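Local coordinates for protein cytochrome P450 (Novosphingobium aromaticivorans, PDB 3OFT) that belongs to the cytochrome P450 family and holds a heme, iron protoporphyrin IX, inside a largely helical single-chain fold, at residues P115-V120 against A351-I356; R122-S127 against A141-L146; N147-L152 against D204-I209; D265-A270 against V357-W362. One frame throughout, in Å; residues are numbered along the deposited sequence.

Contact 1 of 4, residues P115-V120 against A351-I356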
loop_
_atom_site.group_PDB
_atom_site.type_symbol
_atom_site.label_atom_id
_atom_site.label_comp_id
_atom_site.label_asym_id
_atom_site.label_seq_id
_atom_site.Cartn_x
_atom_site.Cartn_y
_atom_site.Cartn_z
ATOM N N PRO A 115 -0.778 -8.820 19.913
ATOM C CA PRO A 115 -1.971 -8.861 20.768
ATOM C C PRO A 115 -2.798 -7.573 20.753
ATOM O O PRO A 115 -4.028 -7.637 20.653
ATOM C CB PRO A 115 -1.375 -9.077 22.164
ATOM C CG PRO A 115 -0.109 -9.867 21.874
ATOM C CD PRO A 115 0.445 -9.166 20.679
ATOM N N LYS A 116 -2.149 -6.420 20.852
ATOM C CA LYS A 116 -2.897 -5.157 20.785
ATOM C C LYS A 116 -3.578 -4.963 19.431
ATOM O O LYS A 116 -4.733 -4.564 19.389
ATOM C CB LYS A 116 -2.036 -3.928 21.106
ATOM C CG LYS A 116 -1.803 -3.743 22.605
ATOM C CD LYS A 116 -1.220 -2.360 22.925
ATOM C CE LYS A 116 0.293 -2.391 22.989
ATOM N NZ LYS A 116 0.839 -1.031 23.370
ATOM N N VAL A 117 -2.875 -5.256 18.349
ATOM C CA VAL A 117 -3.451 -5.087 17.001
ATOM C C VAL A 117 -4.596 -6.081 16.795
ATOM O O VAL A 117 -5.654 -5.715 16.287
ATOM C CB VAL A 117 -2.363 -5.137 15.898
ATOM C CG1 VAL A 117 -2.947 -5.008 14.464
ATOM C CG2 VAL A 117 -1.381 -4.028 16.125
ATOM N N GLN A 118 -4.414 -7.322 17.237
ATOM C CA GLN A 118 -5.520 -8.288 17.193
ATOM C C GLN A 118 -6.733 -7.802 17.970
ATOM O O GLN A 118 -7.862 -7.966 17.524
ATOM C CB GLN A 118 -5.070 -9.679 17.666
ATOM C CG GLN A 118 -6.034 -10.830 17.196
ATOM C CD GLN A 118 -5.401 -12.235 17.221
ATOM O OE1 GLN A 118 -4.169 -12.393 17.133
ATOM N NE2 GLN A 118 -6.254 -13.259 17.313
ATOM N N ALA A 119 -6.525 -7.218 19.145
ATOM C CA ALA A 119 -7.667 -6.720 19.930
ATOM C C ALA A 119 -8.473 -5.603 19.197
ATOM O O ALA A 119 -9.709 -5.508 19.293
ATOM C CB ALA A 119 -7.199 -6.248 21.291
ATOM N N VAL A 120 -7.755 -4.761 18.460
ATOM C CA VAL A 120 -8.381 -3.720 17.639
ATOM C C VAL A 120 -9.240 -4.334 16.517
ATOM O O VAL A 120 -10.396 -3.913 16.311
ATOM C CB VAL A 120 -7.301 -2.791 17.015
ATOM C CG1 VAL A 120 -7.892 -1.978 15.881
ATOM C CG2 VAL A 120 -6.754 -1.905 18.068
ATOM N N ALA A 351 2.525 -5.153 7.916
ATOM C CA ALA A 351 1.374 -5.413 7.017
ATOM C C ALA A 351 1.001 -6.896 7.047
ATOM O O ALA A 351 -0.179 -7.244 7.149
ATOM C CB ALA A 351 1.712 -4.995 5.549
ATOM N N ARG A 352 2.002 -7.784 6.993
ATOM C CA ARG A 352 1.741 -9.243 7.023
ATOM C C ARG A 352 1.006 -9.625 8.332
ATOM O O ARG A 352 0.034 -10.397 8.323
ATOM C CB ARG A 352 3.062 -10.040 6.923
ATOM C CG ARG A 352 2.835 -11.546 6.942
ATOM C CD ARG A 352 4.124 -12.313 7.131
ATOM N NE ARG A 352 3.992 -13.723 6.747
ATOM C CZ ARG A 352 3.996 -14.762 7.593
ATOM N NH1 ARG A 352 3.864 -16.000 7.106
ATOM N NH2 ARG A 352 4.143 -14.572 8.911
ATOM N N MET A 353 1.464 -9.053 9.444
ATOM C CA MET A 353 0.831 -9.265 10.748
ATOM C C MET A 353 -0.605 -8.736 10.782
ATOM O O MET A 353 -1.497 -9.378 11.343
ATOM C CB MET A 353 1.681 -8.641 11.886
ATOM C CG MET A 353 1.163 -8.874 13.351
ATOM S SD MET A 353 -0.073 -7.629 13.829
ATOM C CE MET A 353 1.029 -6.333 14.446
ATOM N N GLU A 354 -0.832 -7.557 10.227
ATOM C CA GLU A 354 -2.196 -7.020 10.169
ATOM C C GLU A 354 -3.134 -7.929 9.352
ATOM O O GLU A 354 -4.287 -8.156 9.756
ATOM C CB GLU A 354 -2.188 -5.634 9.549
ATOM C CG GLU A 354 -1.470 -4.597 10.422
ATOM C CD GLU A 354 -1.349 -3.224 9.706
ATOM O OE1 GLU A 354 -1.909 -2.245 10.168
ATOM O OE2 GLU A 354 -0.685 -3.124 8.657
ATOM N N VAL A 355 -2.651 -8.437 8.219
ATOM C CA VAL A 355 -3.490 -9.329 7.386
ATOM C C VAL A 355 -3.768 -10.642 8.142
ATOM O O VAL A 355 -4.918 -11.135 8.147
ATOM C CB VAL A 355 -2.865 -9.619 6.004
ATOM C CG1 VAL A 355 -3.644 -10.784 5.257
ATOM C CG2 VAL A 355 -2.852 -8.326 5.163
ATOM N N ILE A 356 -2.730 -11.207 8.746
ATOM C CA ILE A 356 -2.909 -12.436 9.592
ATOM C C ILE A 356 -3.902 -12.207 10.740
ATOM O O ILE A 356 -4.803 -13.004 10.986
ATOM C CB ILE A 356 -1.543 -12.921 10.148
ATOM C CG1 ILE A 356 -0.717 -13.527 8.998
ATOM C CG2 ILE A 356 -1.743 -13.890 11.350
ATOM C CD1 ILE A 356 0.809 -13.751 9.329
#
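Val117 carries CG1 trans to its backbone N (chi1 178°), while Met353 leaves its helix with CG in the same relation and then bends twice, at chi2 (-85°) and chi3 (-87°), so that its methyl curls toward the valine. The pair joins two helices of the P450 core: helix 107-128, equivalent to helix D of the family, and helix 348-365, equivalent to helix L. The backbones stay well apart, with Val117 CA 7.2 Å from Glu354 CA, and the gap is bridged by side chains alone; no hydrogen bond crosses it. The CB of Val117 is directed toward the other helix, whereas the methionine reaches across through the end of its chain. Met353 CE lies 3.7 Å from Val117 CG2 and 3.9 Å from Val117 CB. The sulfur faces the other branch, with Met353 SD 3.9 Å from Val117 CG1, so the thioether lies aslant across the isopropyl group. All three touching residues are buried. Glu354, next along the helix, lines the heme pocket, its side chain about 4 Å from the cofactor, and it also packs on Ile148 of helix 144-152. Only its aliphatic part meets the valine: Glu354 CG is 4.3 Å from Val117 CG1.

Contact 2 of 4, residues R122-S127 against A141-L146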
loop_
_atom_site.group_PDB
_atom_site.type_symbol
_atom_site.label_atom_id
_atom_site.label_comp_id
_atom_site.label_asym_id
_atom_site.label_seq_id
_atom_site.Cartn_x
_atom_site.Cartn_y
_atom_site.Cartn_z
ATOM N N ARG A 122 -10.496 -7.320 16.510
ATOM C CA ARG A 122 -11.608 -8.041 17.149
ATOM C C ARG A 122 -12.732 -7.118 17.566
ATOM O O ARG A 122 -13.922 -7.425 17.344
ATOM C CB ARG A 122 -11.122 -8.894 18.340
ATOM C CG ARG A 122 -12.288 -9.563 19.125
ATOM C CD ARG A 122 -11.712 -10.480 20.210
ATOM N NE ARG A 122 -12.729 -11.383 20.740
ATOM C CZ ARG A 122 -12.459 -12.463 21.471
ATOM N NH1 ARG A 122 -11.203 -12.767 21.788
ATOM N NH2 ARG A 122 -13.446 -13.241 21.891
ATOM N N LYS A 123 -12.371 -5.991 18.180
ATOM C CA LYS A 123 -13.355 -5.001 18.613
ATOM C C LYS A 123 -14.158 -4.504 17.399
ATOM O O LYS A 123 -15.369 -4.333 17.482
ATOM C CB LYS A 123 -12.657 -3.826 19.323
ATOM C CG LYS A 123 -13.591 -2.772 19.923
ATOM C CD LYS A 123 -12.818 -1.576 20.486
ATOM C CE LYS A 123 -13.727 -0.683 21.366
ATOM N NZ LYS A 123 -12.929 0.278 22.191
ATOM N N LEU A 124 -13.492 -4.275 16.271
ATOM C CA LEU A 124 -14.184 -3.725 15.094
ATOM C C LEU A 124 -15.091 -4.766 14.431
ATOM O O LEU A 124 -16.251 -4.461 14.049
ATOM C CB LEU A 124 -13.148 -3.134 14.106
ATOM C CG LEU A 124 -13.682 -2.411 12.856
ATOM C CD1 LEU A 124 -14.588 -1.257 13.194
ATOM C CD2 LEU A 124 -12.503 -1.953 12.010
ATOM N N MET A 125 -14.587 -5.999 14.307
ATOM C CA MET A 125 -15.398 -7.118 13.868
ATOM C C MET A 125 -16.658 -7.297 14.722
ATOM O O MET A 125 -17.790 -7.471 14.192
ATOM C CB MET A 125 -14.558 -8.401 13.829
ATOM C CG MET A 125 -15.269 -9.622 13.347
ATOM S SD MET A 125 -16.205 -10.455 14.667
ATOM C CE MET A 125 -14.844 -10.964 15.757
ATOM N N GLU A 126 -16.479 -7.301 16.031
ATOM C CA GLU A 126 -17.644 -7.483 16.934
ATOM C C GLU A 126 -18.718 -6.396 16.869
ATOM O O GLU A 126 -19.881 -6.662 17.118
ATOM C CB GLU A 126 -17.186 -7.664 18.361
ATOM C CG GLU A 126 -16.570 -9.044 18.606
ATOM C CD GLU A 126 -15.884 -9.114 19.968
ATOM O OE1 GLU A 126 -15.788 -8.068 20.655
ATOM O OE2 GLU A 126 -15.422 -10.213 20.331
ATOM N N SER A 127 -18.312 -5.172 16.555
ATOM C CA SER A 127 -19.221 -4.057 16.342
ATOM C C SER A 127 -20.079 -4.278 15.076
ATOM O O SER A 127 -21.214 -3.802 15.028
ATOM C CB SER A 127 -18.437 -2.737 16.251
ATOM O OG SER A 127 -17.959 -2.488 14.927
ATOM N N ALA A 141 -12.700 -1.714 6.254
ATOM C CA ALA A 141 -11.373 -1.584 5.633
ATOM C C ALA A 141 -10.781 -0.210 5.839
ATOM O O ALA A 141 -9.590 -0.091 6.081
ATOM C CB ALA A 141 -11.429 -1.919 4.084
ATOM N N GLU A 142 -11.611 0.824 5.703
ATOM C CA GLU A 142 -11.143 2.200 5.848
ATOM C C GLU A 142 -11.104 2.667 7.302
ATOM O O GLU A 142 -10.751 3.810 7.536
ATOM C CB GLU A 142 -11.965 3.190 4.984
ATOM C CG GLU A 142 -11.466 3.193 3.522
ATOM C CD GLU A 142 -12.399 3.823 2.457
ATOM O OE1 GLU A 142 -11.956 3.814 1.280
ATOM O OE2 GLU A 142 -13.531 4.281 2.754
ATOM N N ILE A 143 -11.495 1.814 8.246
ATOM C CA ILE A 143 -11.538 2.187 9.651
ATOM C C ILE A 143 -10.344 1.547 10.361
ATOM O O ILE A 143 -9.660 2.182 11.169
ATOM C CB ILE A 143 -12.870 1.716 10.302
ATOM C CG1 ILE A 143 -14.080 2.361 9.618
ATOM C CG2 ILE A 143 -12.902 1.943 11.837
ATOM C CD1 ILE A 143 -14.131 3.884 9.760
ATOM N N LEU A 144 -10.095 0.277 10.051
ATOM C CA LEU A 144 -9.063 -0.465 10.769
ATOM C C LEU A 144 -7.658 0.178 10.763
ATOM O O LEU A 144 -7.017 0.225 11.823
ATOM C CB LEU A 144 -8.994 -1.914 10.297
ATOM C CG LEU A 144 -8.044 -2.797 11.135
ATOM C CD1 LEU A 144 -8.669 -3.148 12.481
ATOM C CD2 LEU A 144 -7.675 -4.067 10.390
ATOM N N PRO A 145 -7.154 0.629 9.591
ATOM C CA PRO A 145 -5.765 1.125 9.581
ATOM C C PRO A 145 -5.560 2.348 10.473
ATOM O O PRO A 145 -4.517 2.460 11.104
ATOM C CB PRO A 145 -5.528 1.489 8.101
ATOM C CG PRO A 145 -6.507 0.585 7.341
ATOM C CD PRO A 145 -7.723 0.614 8.227
ATOM N N LEU A 146 -6.538 3.249 10.532
ATOM C CA LEU A 146 -6.406 4.389 11.448
ATOM C C LEU A 146 -6.450 3.940 12.897
ATOM O O LEU A 146 -5.635 4.416 13.676
ATOM C CB LEU A 146 -7.445 5.483 11.188
ATOM C CG LEU A 146 -7.238 6.722 12.094
ATOM C CD1 LEU A 146 -5.902 7.465 11.788
ATOM C CD2 LEU A 146 -8.424 7.701 11.985
#
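Leu124 meets Ile143 and Leu144 where the helix of 107-128, D in P450 terms, packs against the start of helix 144-152, part of the family's E region. The closely packed part is apolar and belongs to one leucine. A chi1 of -175° swings CG of Leu124 away from its own N and sends both methyls across. CD2 settles at the first residue of the opposing helix, 3.8 Å from Leu144 N and 3.9 Å from Leu144 CB, and Leu144 CD1 comes to 4.0 Å of the same Leu124 CD2. One residue earlier, Ile143 CG2 touches both branches, lying 3.9 Å from Leu124 CD1 and equally far from Leu124 CD2, with the two side chains crossing at about a right angle. Phe140 of helix 136-141 packs on Leu124 as well.

The looser side is that of Ile143, which is only partly buried and whose far end turns away from helix 107-128. Arg122 starts out away from the contact altogether and, exposed there, pairs with Glu126 one turn on, an intrahelical salt bridge with Arg122 NE 3.0 Å from Glu126 OE2. The carboxylate oxygen lies near the guanidinium plane, yet the arginine approaches it from above the carboxylate plane. Ser127, also exposed and without part in the packing, turns its hydroxyl back on the helix, donating from Ser127 OG to Leu124 O at 2.8 Å.

Contact 3 of 4, residues N147-L152 against D204-I209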
loop_
_atom_site.group_PDB
_atom_site.type_symbol
_atom_site.label_atom_id
_atom_site.label_comp_id
_atom_site.label_asym_id
_atom_site.label_seq_id
_atom_site.Cartn_x
_atom_site.Cartn_y
_atom_site.Cartn_z
ATOM N N ASN A 147 -7.382 3.049 13.269
ATOM C CA ASN A 147 -7.360 2.462 14.618
ATOM C C ASN A 147 -6.041 1.812 14.961
ATOM O O ASN A 147 -5.526 1.946 16.086
ATOM C CB ASN A 147 -8.503 1.449 14.858
ATOM C CG ASN A 147 -9.871 2.103 14.881
ATOM O OD1 ASN A 147 -9.980 3.327 14.762
ATOM N ND2 ASN A 147 -10.934 1.280 14.997
ATOM N N ILE A 148 -5.476 1.075 14.012
ATOM C CA ILE A 148 -4.167 0.480 14.256
ATOM C C ILE A 148 -3.097 1.563 14.462
ATOM O O ILE A 148 -2.270 1.470 15.373
ATOM C CB ILE A 148 -3.800 -0.528 13.144
ATOM C CG1 ILE A 148 -4.708 -1.767 13.238
ATOM C CG2 ILE A 148 -2.327 -0.856 13.165
ATOM C CD1 ILE A 148 -4.560 -2.681 12.051
ATOM N N PHE A 149 -3.143 2.610 13.648
ATOM C CA PHE A 149 -2.140 3.682 13.768
ATOM C C PHE A 149 -2.097 4.233 15.177
ATOM O O PHE A 149 -1.017 4.448 15.750
ATOM C CB PHE A 149 -2.507 4.838 12.859
ATOM C CG PHE A 149 -1.585 6.012 12.993
ATOM C CD1 PHE A 149 -0.309 5.975 12.423
ATOM C CD2 PHE A 149 -1.974 7.132 13.732
ATOM C CE1 PHE A 149 0.545 7.086 12.553
ATOM C CE2 PHE A 149 -1.128 8.241 13.855
ATOM C CZ PHE A 149 0.132 8.208 13.253
ATOM N N LEU A 150 -3.282 4.516 15.712
ATOM C CA LEU A 150 -3.398 5.083 17.066
ATOM C C LEU A 150 -2.807 4.147 18.124
ATOM O O LEU A 150 -2.215 4.593 19.143
ATOM C CB LEU A 150 -4.879 5.324 17.380
ATOM C CG LEU A 150 -5.526 6.680 17.091
ATOM C CD1 LEU A 150 -4.621 7.705 16.432
ATOM C CD2 LEU A 150 -6.894 6.582 16.450
ATOM N N THR A 151 -2.983 2.840 17.902
ATOM C CA THR A 151 -2.298 1.816 18.713
ATOM C C THR A 151 -0.780 1.833 18.548
ATOM O O THR A 151 -0.053 1.805 19.563
ATOM C CB THR A 151 -2.891 0.397 18.455
ATOM O OG1 THR A 151 -4.296 0.458 18.712
ATOM C CG2 THR A 151 -2.292 -0.645 19.387
ATOM N N LEU A 152 -0.288 1.919 17.315
ATOM C CA LEU A 152 1.171 1.933 17.068
ATOM C C LEU A 152 1.902 3.097 17.762
ATOM O O LEU A 152 3.014 2.917 18.256
ATOM C CB LEU A 152 1.529 2.006 15.575
ATOM C CG LEU A 152 1.012 1.009 14.527
ATOM C CD1 LEU A 152 1.402 1.405 13.072
ATOM C CD2 LEU A 152 1.410 -0.420 14.835
ATOM N N ASP A 204 6.659 3.448 22.042
ATOM C CA ASP A 204 5.839 3.316 20.840
ATOM C C ASP A 204 6.643 3.532 19.553
ATOM O O ASP A 204 7.812 3.908 19.595
ATOM C CB ASP A 204 4.721 4.356 20.888
ATOM C CG ASP A 204 5.271 5.766 20.835
ATOM O OD1 ASP A 204 5.353 6.340 19.720
ATOM O OD2 ASP A 204 5.704 6.276 21.887
ATOM N N LEU A 205 5.976 3.344 18.402
ATOM C CA LEU A 205 6.641 3.496 17.101
ATOM C C LEU A 205 7.329 4.829 16.884
ATOM O O LEU A 205 8.493 4.844 16.475
ATOM C CB LEU A 205 5.668 3.245 15.947
ATOM C CG LEU A 205 6.178 3.298 14.508
ATOM C CD1 LEU A 205 7.407 2.377 14.281
ATOM C CD2 LEU A 205 5.024 2.998 13.485
ATOM N N PHE A 206 6.633 5.947 17.091
ATOM C CA PHE A 206 7.256 7.248 16.814
ATOM C C PHE A 206 8.454 7.459 17.737
ATOM O O PHE A 206 9.528 7.882 17.292
ATOM C CB PHE A 206 6.271 8.413 16.986
ATOM C CG PHE A 206 5.361 8.670 15.790
ATOM C CD1 PHE A 206 5.362 7.844 14.664
ATOM C CD2 PHE A 206 4.492 9.780 15.816
ATOM C CE1 PHE A 206 4.489 8.114 13.557
ATOM C CE2 PHE A 206 3.600 10.051 14.733
ATOM C CZ PHE A 206 3.603 9.232 13.622
ATOM N N SER A 207 8.261 7.206 19.030
ATOM C CA SER A 207 9.329 7.393 20.033
ATOM C C SER A 207 10.600 6.657 19.674
ATOM O O SER A 207 11.723 7.171 19.842
ATOM C CB SER A 207 8.889 6.872 21.405
ATOM O OG SER A 207 7.854 7.650 21.958
ATOM N N ARG A 208 10.429 5.436 19.213
ATOM C CA ARG A 208 11.564 4.613 18.930
ATOM C C ARG A 208 12.347 5.035 17.697
ATOM O O ARG A 208 13.561 4.895 17.651
ATOM C CB ARG A 208 11.118 3.177 18.853
ATOM C CG ARG A 208 11.170 2.583 20.287
ATOM C CD ARG A 208 10.734 1.159 20.315
ATOM N NE ARG A 208 9.576 1.099 19.460
ATOM C CZ ARG A 208 9.573 0.557 18.267
ATOM N NH1 ARG A 208 10.668 -0.047 17.811
ATOM N NH2 ARG A 208 8.460 0.631 17.548
ATOM N N ILE A 209 11.662 5.579 16.706
ATOM C CA ILE A 209 12.371 6.045 15.507
ATOM C C ILE A 209 13.020 7.393 15.802
ATOM O O ILE A 209 14.180 7.631 15.435
ATOM C CB ILE A 209 11.410 6.216 14.298
ATOM C CG1 ILE A 209 10.827 4.846 13.880
ATOM C CG2 ILE A 209 12.182 6.838 13.132
ATOM C CD1 ILE A 209 9.728 4.909 12.801
#
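An end-to-end helix junction of the P450 fold is made here: the last turn of helix 144-152 meets the N-terminus of helix 205-210, the short helix H of the family. Its polar link is one backbone bond, Leu205 N to Leu152 O, 3.0 Å long and nearly straight at the hydrogen (169°). The same carbonyl oxygen also packs against carbon, with Leu152 O 3.5 Å from Asp204 CB.

Asp204 is the N-cap of the second helix. Its CG lies between the backbone N and the carbonyl carbon (chi1 65°), which turns the carboxylate back over the first turn; Asp204 OD1 accepts from Ser207 N at 3.1 Å, the N-H coming from above the carboxylate plane. Beside this, Leu152 and Leu205 run alongside each other in the same direction, Leu152 CD1 reaching 4.0 Å from Leu205 CD2. The Leu152 side chain is also about 4 Å from the heme, so the junction sits beside the cofactor.

Phe149 and Phe206 add an aromatic contact. Their outer atoms touch, with Phe149 CZ 3.6 Å from Phe206 CZ, and the planes are turned by 72° at a centroid spacing of 5.7 Å. Phe206 CZ lies at the edge of the Phe149 ring. Leu190 and Leu232 pack on Phe149, Cys228 and Ile153 on Phe206.

All five touching residues are buried, and two first-turn N-H groups find acceptors: that of Leu205 takes the carbonyl of Leu152, that of Ser207 the cap. Carbonyl end thus faces amide end, a head-to-tail meeting that is probably favourable for the two helix dipoles.

Contact 4 of 4, residues D265-A270 against V357-W362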
loop_
_atom_site.group_PDB
_atom_site.type_symbol
_atom_site.label_atom_id
_atom_site.label_comp_id
_atom_site.label_asym_id
_atom_site.label_seq_id
_atom_site.Cartn_x
_atom_site.Cartn_y
_atom_site.Cartn_z
ATOM N N ASP A 265 -4.000 -22.936 11.281
ATOM C CA ASP A 265 -2.535 -22.978 11.090
ATOM C C ASP A 265 -2.062 -22.652 9.651
ATOM O O ASP A 265 -0.872 -22.468 9.434
ATOM C CB ASP A 265 -1.969 -24.347 11.545
ATOM C CG ASP A 265 -2.627 -25.552 10.825
ATOM O OD1 ASP A 265 -3.895 -25.623 10.782
ATOM O OD2 ASP A 265 -1.891 -26.442 10.297
ATOM N N LEU A 266 -2.989 -22.595 8.688
ATOM C CA LEU A 266 -2.742 -22.187 7.307
ATOM C C LEU A 266 -2.957 -20.697 7.095
ATOM O O LEU A 266 -2.727 -20.194 6.009
ATOM C CB LEU A 266 -3.702 -22.897 6.356
ATOM C CG LEU A 266 -3.340 -24.089 5.468
ATOM C CD1 LEU A 266 -1.932 -24.556 5.589
ATOM C CD2 LEU A 266 -4.344 -25.229 5.469
ATOM N N ILE A 267 -3.422 -20.002 8.114
ATOM C CA ILE A 267 -3.593 -18.530 7.963
ATOM C C ILE A 267 -2.314 -17.767 7.574
ATOM O O ILE A 267 -2.379 -16.924 6.670
ATOM C CB ILE A 267 -4.366 -17.923 9.184
ATOM C CG1 ILE A 267 -5.840 -18.293 9.075
ATOM C CG2 ILE A 267 -4.089 -16.373 9.380
ATOM C CD1 ILE A 267 -6.643 -18.017 10.412
ATOM N N PRO A 268 -1.149 -18.050 8.215
ATOM C CA PRO A 268 0.039 -17.271 7.792
ATOM C C PRO A 268 0.372 -17.508 6.320
ATOM O O PRO A 268 0.653 -16.545 5.576
ATOM C CB PRO A 268 1.161 -17.786 8.727
ATOM C CG PRO A 268 0.377 -18.130 10.007
ATOM C CD PRO A 268 -0.918 -18.757 9.494
ATOM N N ALA A 269 0.339 -18.771 5.893
ATOM C CA ALA A 269 0.642 -19.080 4.522
ATOM C C ALA A 269 -0.406 -18.479 3.576
ATOM O O ALA A 269 -0.041 -18.010 2.490
ATOM C CB ALA A 269 0.812 -20.582 4.286
ATOM N N ALA A 270 -1.675 -18.437 4.011
ATOM C CA ALA A 270 -2.736 -17.858 3.170
ATOM C C ALA A 270 -2.521 -16.327 3.078
ATOM O O ALA A 270 -2.722 -15.749 2.016
ATOM C CB ALA A 270 -4.143 -18.198 3.712
ATOM N N VAL A 357 -3.769 -11.097 11.437
ATOM C CA VAL A 357 -4.664 -10.834 12.554
ATOM C C VAL A 357 -6.127 -10.623 12.089
ATOM O O VAL A 357 -7.103 -11.050 12.758
ATOM C CB VAL A 357 -4.010 -9.673 13.349
ATOM C CG1 VAL A 357 -4.866 -8.417 13.517
ATOM C CG2 VAL A 357 -3.264 -10.228 14.557
ATOM N N PHE A 358 -6.259 -9.976 10.932
ATOM C CA PHE A 358 -7.557 -9.826 10.288
ATOM C C PHE A 358 -8.200 -11.174 9.974
ATOM O O PHE A 358 -9.368 -11.419 10.320
ATOM C CB PHE A 358 -7.464 -8.966 9.010
ATOM C CG PHE A 358 -8.715 -9.029 8.205
ATOM C CD1 PHE A 358 -9.881 -8.443 8.690
ATOM C CD2 PHE A 358 -8.766 -9.752 7.023
ATOM C CE1 PHE A 358 -11.054 -8.566 8.021
ATOM C CE2 PHE A 358 -9.951 -9.881 6.332
ATOM C CZ PHE A 358 -11.101 -9.283 6.827
ATOM N N LEU A 359 -7.429 -12.066 9.356
ATOM C CA LEU A 359 -7.923 -13.393 9.032
ATOM C C LEU A 359 -8.293 -14.129 10.314
ATOM O O LEU A 359 -9.327 -14.770 10.378
ATOM C CB LEU A 359 -6.875 -14.191 8.245
ATOM C CG LEU A 359 -6.609 -13.680 6.814
ATOM C CD1 LEU A 359 -5.347 -14.271 6.185
ATOM C CD2 LEU A 359 -7.827 -13.984 5.947
ATOM N N ARG A 360 -7.462 -14.038 11.344
ATOM C CA ARG A 360 -7.744 -14.794 12.564
ATOM C C ARG A 360 -9.056 -14.315 13.167
ATOM O O ARG A 360 -9.903 -15.118 13.577
ATOM C CB ARG A 360 -6.645 -14.614 13.615
ATOM C CG ARG A 360 -5.384 -15.340 13.297
ATOM C CD ARG A 360 -4.358 -15.244 14.461
ATOM N NE ARG A 360 -3.104 -15.774 13.934
ATOM C CZ ARG A 360 -2.902 -17.051 13.560
ATOM N NH1 ARG A 360 -3.850 -17.984 13.706
ATOM N NH2 ARG A 360 -1.731 -17.420 13.048
ATOM N N GLU A 361 -9.224 -13.016 13.246
ATOM C CA GLU A 361 -10.411 -12.494 13.910
ATOM C C GLU A 361 -11.669 -12.579 13.098
ATOM O O GLU A 361 -12.733 -12.893 13.671
ATOM C CB GLU A 361 -10.182 -11.072 14.409
ATOM C CG GLU A 361 -9.291 -11.018 15.641
ATOM C CD GLU A 361 -9.827 -11.840 16.835
ATOM O OE1 GLU A 361 -9.007 -12.499 17.509
ATOM O OE2 GLU A 361 -11.047 -11.814 17.097
ATOM N N TRP A 362 -11.570 -12.309 11.790
ATOM C CA TRP A 362 -12.746 -12.298 10.911
ATOM C C TRP A 362 -13.293 -13.692 10.706
ATOM O O TRP A 362 -14.513 -13.936 10.881
ATOM C CB TRP A 362 -12.427 -11.662 9.539
ATOM C CG TRP A 362 -13.640 -11.322 8.680
ATOM C CD1 TRP A 362 -14.106 -12.015 7.594
ATOM C CD2 TRP A 362 -14.507 -10.197 8.834
ATOM N NE1 TRP A 362 -15.227 -11.389 7.069
ATOM C CE2 TRP A 362 -15.486 -10.271 7.816
ATOM C CE3 TRP A 362 -14.568 -9.151 9.758
ATOM C CZ2 TRP A 362 -16.525 -9.333 7.693
ATOM C CZ3 TRP A 362 -15.580 -8.202 9.616
ATOM C CH2 TRP A 362 -16.545 -8.305 8.584
#
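Arg360 NH2 is the polar side-chain atom nearest the opposite segment, but what meets it there is carbon: Pro268 CG at 3.8 Å and Pro268 CD at 3.9 Å from that nitrogen. No hydrogen bond crosses this contact, which joins helix 267-277, helix K of the P450 fold, to helix 348-365, helix L. The arginine runs extended from CG to NE, its CG beside the backbone N (chi1 -74°), and this carries the guanidinium to the ring of Pro268, the two side chains crossing at about a right angle. Ile267 packs against the arginine along its length. Its CG2 lies over one face of the guanidinium, while Ile267 CD1 sits 4.0 Å from Arg360 CA and 4.1 Å from Arg360 CG. The buried half of the interface is Ile267 with Leu359, two side chains that pass each other in opposite directions; Ile267 CG2 comes to 3.7 Å of Leu359 CB. Arg360 and Pro268 form the more open margin. Behind this, Leu260 of helix 254-262 packs on Ile267, and Val246 and Leu250 of helix 221-252 pack on Leu359. The leucine also touches the opposing backbone, with Leu359 CD1 4.0 Å from Ile267 O.

How the contacts relate
Helix 348-365 serves contacts 1 and 4, helix 107-128 contacts 1 and 2, and helix 144-152 contacts 2 and 3, so the four are linked in a network. Contacts 1 and 4, whose centres are 10 Å apart, are also joined by a probable hydrogen bond, Gln118 NE2 to Glu361 OE1 at 2.9 Å. Val120 CG1 ties contact 1 to contact 2 at Leu144 CD1 (3.7 Å) and to contact 3 at Asn147 CB (3.6 Å); Met125 CG of contact 2 meets Trp362 CE3 of contact 4 at 3.7 Å. Contacts 3 and 4 do not touch. The side chains of Glu354 (contact 1) and Leu152 (contact 3) lie about 4 Å from the heme, those of Leu144 and Leu359 about 10 and 12 Å.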